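Local coordinates for protein YaeO (Vibrio cholerae serotype O1, PDB 6JIE) that inhibits Rho-dependent transcription termination by dissociating the Rho hexamer, and is a structural homologue of the RNA chaperone Hfq, at residues Gln38-Ser41 and Glu45-Ala48; Phe16-Lys21 and Pro73-Ile78. All coordinates share one frame; numbering follows the deposited sequence.

Contact 1: residues Gln38-Ser41 and Glu45-Ala48; sequences QRNS and ECIA
R39 and E45 share a first torsion: in each, CG lies beside the backbone N and anti to the carbonyl carbon (chi1 -64° and -63°). Both side chains rise from the same face of the sheet, where R39 and E45 form a non-hydrogen-bonded antiparallel pair. The R39 guanidinium lays one face over the aliphatic part of E45. NH1 of R39 comes within 3.5 Å of CG of E45, which sits off-centre, toward the rim of the group. The carboxylate is not a direct partner. NH2 of R39 and OE2 of E45 stay 4.3 Å apart, with the oxygen well out of the guanidinium plane. No N-H points at it, and any attraction is probably long-range electrostatic. A water in that plane joins the two, accepting from R39 NH2 at 3.0 Å and donating to E45 OE2. R39 NH1 is held by the carbonyl of K43.

Q38 and C46 form the neighbouring hydrogen-bonded pair, with side chains on the other face. Q38 N gives to C46 O at 3.0 Å, and C46 N gives to Q38 O at 2.7 Å. Beyond the strand end, N40 ND2 makes a close contact with C46 SG at 3.4 Å. The amide's OD1 takes the backbone N-H of Q44, a bond that spans the turn between the strands. NE2 of Q38 rests against CB of A48 at 3.8 Å. L57 of strand 55-59 packs on Q38, N40, C46 and A48.

The E45 side chain lies near D61, which has been seen to bind magnesium. It is also about 7 Å from a bound magnesium ion. The arrangement is the closing end of an antiparallel beta hairpin, strands 33-39 and 45-50.

Contact 2: residues Phe16-Lys21 and Pro73-Ile78; sequences FHLPVK and PHFSVI
The two backbones stay well apart and share no hydrogen bond: the nearest CA atoms, of L18 and H74, are 10.2 Å from each other. Side chains fill the gap. F75 has its CG between the backbone N and the carbonyl carbon (chi1 57°), which brings the far end of its ring to L18 and V20, at the start of strand 19-24. There L18 comes from the opposite direction, with CD1 3.8 Å from CE2 of F75. V20 crosses at about a right angle and sets CG1 at the ring edge, 4.0 Å from CZ of F75. L12 of helix 9-15 and M66 of strand 63-68 also pack on F75, so its ring is buried.

Nearer the surface, the rings of F16 and H74 are nearly parallel, planes at 20°, but slid apart with centroids 5.2 Å from each other. They barely overlap. NE2 of H74 lies 3.7 Å from CE2 of F16. P73 CG sits over the centre of one H74 face. Q72 OE1 accepts from the backbone N of both H74 and F75.

The arrangement is an apolar cluster where helix 9-15 lies against the four-stranded antiparallel sheet, with the F16-H74 pair at its rim.

From the N terminus, helix 9-15 ends and the chain enters residues 16-21, the first half of contact 2. It then runs through strands 29-31 and 33-39 to residues 38-41. A short turn leads back to 45-48, so contact 1 closes a tight local loop. Strands 55-59 and 63-68 follow before residues 73-78 return to close contact 2. Contact 1 is therefore nested inside the long loop of contact 2. Contact 1 belongs to the three-stranded sheet, whereas contact 2 ties the helix end and strand 19-24 to the segment entering strand 77-79. Their centres are 19 Å apart, on opposite sides of the chain's centre, and they do not touch.

Contact 1: residues Gln38-Ser41 and Glu45-Ala48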
ATOM      1  N   GLN A  38     -16.867   3.632  -6.092  1.00 14.06           N
ATOM      2  CA  GLN A  38     -18.235   3.473  -5.627  1.00 15.74           C
ATOM      3  C   GLN A  38     -18.840   4.860  -5.532  1.00 16.34           C
ATOM      4  O   GLN A  38     -18.130   5.864  -5.598  1.00 17.93           O
ATOM      5  CB  GLN A  38     -18.288   2.752  -4.275  1.00 23.24           C
ATOM      6  CG  GLN A  38     -17.603   3.521  -3.162  1.00 26.17           C
ATOM      7  CD  GLN A  38     -17.566   2.758  -1.847  1.00 32.53           C
ATOM      8  OE1 GLN A  38     -18.441   2.920  -0.995  1.00 40.59           O
ATOM      9  NE2 GLN A  38     -16.546   1.935  -1.673  1.00 38.75           N
ATOM     10  N   ARG A  39     -20.158   4.908  -5.376  1.00 20.08           N
ATOM     11  CA  ARG A  39     -20.825   6.172  -5.123  1.00 19.22           C
ATOM     12  C   ARG A  39     -20.932   6.416  -3.623  1.00 27.56           C
ATOM     13  O   ARG A  39     -21.142   5.484  -2.844  1.00 29.26           O
ATOM     14  CB  ARG A  39     -22.213   6.189  -5.778  1.00 21.83           C
ATOM     15  CG  ARG A  39     -22.125   6.099  -7.295  1.00 27.72           C
ATOM     16  CD  ARG A  39     -23.369   6.640  -7.952  1.00 38.82           C
ATOM     17  NE  ARG A  39     -23.326   6.539  -9.411  1.00 48.30           N
ATOM     18  CZ  ARG A  39     -23.080   7.560 -10.230  1.00 46.07           C
ATOM     19  NH1 ARG A  39     -22.850   8.772  -9.743  1.00 44.27           N
ATOM     20  NH2 ARG A  39     -23.070   7.371 -11.542  1.00 40.19           N
ATOM     21  N   ASN A  40     -20.778   7.676  -3.223  1.00 20.16           N
ATOM     22  CA  ASN A  40     -20.952   8.050  -1.825  1.00 14.33           C
ATOM     23  C   ASN A  40     -22.442   8.196  -1.532  1.00 19.38           C
ATOM     24  O   ASN A  40     -23.289   7.906  -2.377  1.00 18.45           O
ATOM     25  CB  ASN A  40     -20.147   9.311  -1.506  1.00 16.90           C
ATOM     26  CG  ASN A  40     -20.554  10.533  -2.353  1.00 16.34           C
ATOM     27  OD1 ASN A  40     -21.643  10.597  -2.936  1.00 19.55           O
ATOM     28  ND2 ASN A  40     -19.660  11.520  -2.402  1.00 15.57           N
ATOM     29  N   SER A  41     -22.786   8.654  -0.324  1.00 21.84           N
ATOM     30  CA  SER A  41     -24.191   8.775   0.056  1.00 20.96           C
ATOM     31  C   SER A  41     -24.919   9.830  -0.758  1.00 20.86           C
ATOM     32  O   SER A  41     -26.147   9.776  -0.864  1.00 23.94           O
ATOM     33  CB  SER A  41     -24.315   9.099   1.548  1.00 31.09           C
ATOM     34  OG  SER A  41     -23.763  10.371   1.844  1.00 30.16           O
ATOM     35  N   GLU A  45     -19.742   9.864  -7.862  1.00 14.83           N
ATOM     36  CA  GLU A  45     -18.740   8.838  -8.143  1.00 16.93           C
ATOM     37  C   GLU A  45     -17.484   9.126  -7.341  1.00 16.62           C
ATOM     38  O   GLU A  45     -16.976  10.250  -7.355  1.00 18.15           O
ATOM     39  CB  GLU A  45     -18.390   8.796  -9.630  1.00 25.37           C
ATOM     40  CG  GLU A  45     -19.518   8.426 -10.577  1.00 38.39           C
ATOM     41  CD  GLU A  45     -19.003   8.099 -11.967  1.00 55.40           C
ATOM     42  OE1 GLU A  45     -18.257   7.105 -12.101  1.00 61.69           O
ATOM     43  OE2 GLU A  45     -19.322   8.841 -12.920  1.00 62.67           O
ATOM     44  N   CYS A  46     -16.967   8.099  -6.670  1.00 13.57           N
ATOM     45  CA  CYS A  46     -15.808   8.256  -5.802  1.00 13.37           C
ATOM     46  C   CYS A  46     -14.816   7.131  -6.044  1.00 13.17           C
ATOM     47  O   CYS A  46     -15.164   6.048  -6.523  1.00 14.34           O
ATOM     48  CB  CYS A  46     -16.206   8.252  -4.323  1.00 11.90           C
ATOM     49  SG  CYS A  46     -17.148   9.711  -3.842  1.00 16.05           S
ATOM     50  N   ILE A  47     -13.565   7.400  -5.695  1.00 13.43           N
ATOM     51  CA  ILE A  47     -12.591   6.342  -5.455  1.00 10.33           C
ATOM     52  C   ILE A  47     -12.480   6.150  -3.948  1.00 11.52           C
ATOM     53  O   ILE A  47     -12.397   7.126  -3.196  1.00 11.13           O
ATOM     54  CB  ILE A  47     -11.229   6.675  -6.082  1.00 10.83           C
ATOM     55  CG1 ILE A  47     -10.182   5.623  -5.655  1.00 13.33           C
ATOM     56  CG2 ILE A  47     -10.803   8.068  -5.702  1.00 10.34           C
ATOM     57  CD1 ILE A  47      -8.827   5.819  -6.282  1.00 16.82           C
ATOM     58  N   ALA A  48     -12.519   4.897  -3.501  1.00 11.42           N
ATOM     59  CA  ALA A  48     -12.283   4.581  -2.102  1.00 10.48           C
ATOM     60  C   ALA A  48     -10.783   4.415  -1.919  1.00 10.90           C
ATOM     61  O   ALA A  48     -10.175   3.561  -2.563  1.00 12.09           O
ATOM     62  CB  ALA A  48     -13.020   3.310  -1.685  1.00 14.21           C
TER
HETATM   63  O   HOH W   1     -22.286   8.473 -14.272  1.00 50.82           O

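Contact 2: residues Phe16-Lys21 and Pro73-Ile78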
ATOM      1  N   PHE A  16      -5.812  -3.257  -9.437  1.00 11.80           N
ATOM      2  CA  PHE A  16      -4.554  -3.794  -8.936  1.00 14.84           C
ATOM      3  C   PHE A  16      -4.223  -3.327  -7.518  1.00 13.48           C
ATOM      4  O   PHE A  16      -3.130  -3.617  -7.026  1.00 12.52           O
ATOM      5  CB  PHE A  16      -3.418  -3.401  -9.888  1.00 13.80           C
ATOM      6  CG  PHE A  16      -3.583  -3.950 -11.298  1.00 16.13           C
ATOM      7  CD1 PHE A  16      -3.894  -5.284 -11.502  1.00 15.35           C
ATOM      8  CD2 PHE A  16      -3.433  -3.130 -12.399  1.00 14.20           C
ATOM      9  CE1 PHE A  16      -4.033  -5.811 -12.795  1.00 16.67           C
ATOM     10  CE2 PHE A  16      -3.581  -3.651 -13.701  1.00 16.01           C
ATOM     11  CZ  PHE A  16      -3.889  -4.987 -13.881  1.00 17.22           C
ATOM     12  N   HIS A  17      -5.127  -2.608  -6.857  1.00 10.26           N
ATOM     13  CA  HIS A  17      -4.896  -2.058  -5.515  1.00 11.96           C
ATOM     14  C   HIS A  17      -3.556  -1.338  -5.433  1.00 15.16           C
ATOM     15  O   HIS A  17      -2.705  -1.632  -4.589  1.00 12.87           O
ATOM     16  CB  HIS A  17      -4.995  -3.145  -4.446  1.00 12.00           C
ATOM     17  CG  HIS A  17      -6.370  -3.714  -4.324  1.00 13.79           C
ATOM     18  ND1 HIS A  17      -7.490  -2.917  -4.243  1.00 19.07           N
ATOM     19  CD2 HIS A  17      -6.815  -4.992  -4.301  1.00 18.53           C
ATOM     20  CE1 HIS A  17      -8.564  -3.678  -4.147  1.00 18.86           C
ATOM     21  NE2 HIS A  17      -8.183  -4.941  -4.179  1.00 18.77           N
ATOM     22  N   LEU A  18      -3.391  -0.387  -6.316  1.00  8.64           N
ATOM     23  CA  LEU A  18      -2.106   0.286  -6.398  1.00 10.76           C
ATOM     24  C   LEU A  18      -1.971   1.325  -5.292  1.00 10.52           C
ATOM     25  O   LEU A  18      -2.936   2.021  -4.983  1.00  9.64           O
ATOM     26  CB  LEU A  18      -1.956   0.976  -7.747  1.00  9.18           C
ATOM     27  CG  LEU A  18      -1.876   0.064  -8.971  1.00  9.86           C
ATOM     28  CD1 LEU A  18      -1.594   0.906 -10.212  1.00 13.32           C
ATOM     29  CD2 LEU A  18      -0.796  -0.991  -8.784  1.00 11.24           C
ATOM     30  N   PRO A  19      -0.772   1.482  -4.722  1.00  9.29           N
ATOM     31  CA  PRO A  19      -0.524   2.617  -3.828  1.00  8.69           C
ATOM     32  C   PRO A  19      -0.450   3.901  -4.640  1.00 13.00           C
ATOM     33  O   PRO A  19       0.304   3.982  -5.612  1.00 11.19           O
ATOM     34  CB  PRO A  19       0.826   2.279  -3.191  1.00  8.46           C
ATOM     35  CG  PRO A  19       1.519   1.427  -4.223  1.00 12.59           C
ATOM     36  CD  PRO A  19       0.413   0.626  -4.879  1.00 13.03           C
ATOM     37  N   VAL A  20      -1.243   4.903  -4.243  1.00 10.34           N
ATOM     38  CA  VAL A  20      -1.336   6.146  -5.002  1.00  8.39           C
ATOM     39  C   VAL A  20      -1.402   7.347  -4.076  1.00 10.96           C
ATOM     40  O   VAL A  20      -1.851   7.259  -2.933  1.00 10.30           O
ATOM     41  CB  VAL A  20      -2.553   6.189  -5.951  1.00  8.41           C
ATOM     42  CG1 VAL A  20      -2.406   5.125  -7.054  1.00  9.68           C
ATOM     43  CG2 VAL A  20      -3.851   6.001  -5.202  1.00 10.57           C
ATOM     44  N   LYS A  21      -0.937   8.474  -4.605  1.00 10.64           N
ATOM     45  CA  LYS A  21      -1.091   9.795  -4.013  1.00  7.74           C
ATOM     46  C   LYS A  21      -2.114  10.549  -4.849  1.00  7.96           C
ATOM     47  O   LYS A  21      -1.913  10.755  -6.057  1.00  9.48           O
ATOM     48  CB  LYS A  21       0.247  10.534  -3.978  1.00  8.71           C
ATOM     49  CG  LYS A  21       0.142  12.017  -3.609  1.00  9.30           C
ATOM     50  CD  LYS A  21       1.495  12.689  -3.841  1.00 17.98           C
ATOM     51  CE  LYS A  21       1.415  14.201  -3.832  1.00 26.22           C
ATOM     52  NZ  LYS A  21       2.688  14.794  -4.366  1.00 26.68           N
ATOM     53  N   PRO A  73       4.080  -0.479 -14.610  1.00 21.42           N
ATOM     54  CA  PRO A  73       4.174   0.002 -15.993  1.00 23.06           C
ATOM     55  C   PRO A  73       3.017   0.877 -16.443  1.00 19.78           C
ATOM     56  O   PRO A  73       2.991   1.271 -17.614  1.00 26.48           O
ATOM     57  CB  PRO A  73       4.196  -1.306 -16.792  1.00 24.27           C
ATOM     58  CG  PRO A  73       3.326  -2.200 -15.989  1.00 23.33           C
ATOM     59  CD  PRO A  73       3.692  -1.903 -14.561  1.00 21.48           C
ATOM     60  N   HIS A  74       2.068   1.200 -15.570  1.00 18.15           N
ATOM     61  CA  HIS A  74       0.826   1.799 -16.036  1.00 17.21           C
ATOM     62  C   HIS A  74       0.874   3.320 -16.027  1.00 16.40           C
ATOM     63  O   HIS A  74       0.476   3.950 -17.010  1.00 21.69           O
ATOM     64  CB  HIS A  74      -0.337   1.285 -15.197  1.00 15.07           C
ATOM     65  CG  HIS A  74      -0.383  -0.206 -15.132  1.00 18.10           C
ATOM     66  ND1 HIS A  74      -0.719  -0.976 -16.221  1.00 23.96           N
ATOM     67  CD2 HIS A  74      -0.074  -1.067 -14.136  1.00 16.30           C
ATOM     68  CE1 HIS A  74      -0.644  -2.253 -15.892  1.00 21.48           C
ATOM     69  NE2 HIS A  74      -0.251  -2.337 -14.635  1.00 16.87           N
ATOM     70  N   PHE A  75       1.356   3.920 -14.940  1.00 15.63           N
ATOM     71  CA  PHE A  75       1.451   5.370 -14.884  1.00 22.03           C
ATOM     72  C   PHE A  75       2.465   5.785 -13.829  1.00 13.66           C
ATOM     73  O   PHE A  75       2.772   5.036 -12.892  1.00 12.24           O
ATOM     74  CB  PHE A  75       0.086   6.028 -14.596  1.00 14.86           C
ATOM     75  CG  PHE A  75      -0.571   5.555 -13.327  1.00 11.99           C
ATOM     76  CD1 PHE A  75      -0.310   6.185 -12.116  1.00 11.74           C
ATOM     77  CD2 PHE A  75      -1.476   4.503 -13.351  1.00 10.97           C
ATOM     78  CE1 PHE A  75      -0.927   5.758 -10.954  1.00 13.37           C
ATOM     79  CE2 PHE A  75      -2.093   4.069 -12.199  1.00 12.37           C
ATOM     80  CZ  PHE A  75      -1.822   4.705 -10.992  1.00 15.49           C
ATOM     81  N   SER A  76       2.970   7.004 -14.003  1.00 13.46           N
ATOM     82  CA  SER A  76       3.672   7.740 -12.962  1.00 10.81           C
ATOM     83  C   SER A  76       2.719   8.780 -12.378  1.00 11.27           C
ATOM     84  O   SER A  76       2.100   8.542 -11.332  1.00 14.51           O
ATOM     85  CB  SER A  76       4.934   8.399 -13.518  1.00 17.62           C
ATOM     86  OG  SER A  76       5.912   7.418 -13.818  1.00 24.50           O
ATOM     87  N   VAL A  77       2.564   9.921 -13.058  1.00 16.48           N
ATOM     88  CA  VAL A  77       1.611  10.955 -12.656  1.00 12.28           C
ATOM     89  C   VAL A  77       0.576  11.137 -13.758  1.00 11.99           C
ATOM     90  O   VAL A  77       0.930  11.348 -14.927  1.00 16.26           O
ATOM     91  CB  VAL A  77       2.308  12.292 -12.350  1.00 14.14           C
ATOM     92  CG1 VAL A  77       1.280  13.308 -11.871  1.00 14.98           C
ATOM     93  CG2 VAL A  77       3.381  12.100 -11.301  1.00 17.67           C
ATOM     94  N   ILE A  78      -0.695  11.041 -13.377  1.00 12.20           N
ATOM     95  CA  ILE A  78      -1.841  11.279 -14.244  1.00 15.17           C
ATOM     96  C   ILE A  78      -2.459  12.595 -13.812  1.00 15.63           C
ATOM     97  O   ILE A  78      -2.745  12.788 -12.624  1.00 13.24           O
ATOM     98  CB  ILE A  78      -2.877  10.142 -14.144  1.00 15.90           C
ATOM     99  CG1 ILE A  78      -2.295   8.817 -14.660  1.00 24.76           C
ATOM    100  CG2 ILE A  78      -4.152  10.507 -14.876  1.00 16.02           C
ATOM    101  CD1 ILE A  78      -1.954   8.820 -16.125  1.00 26.43           C
TER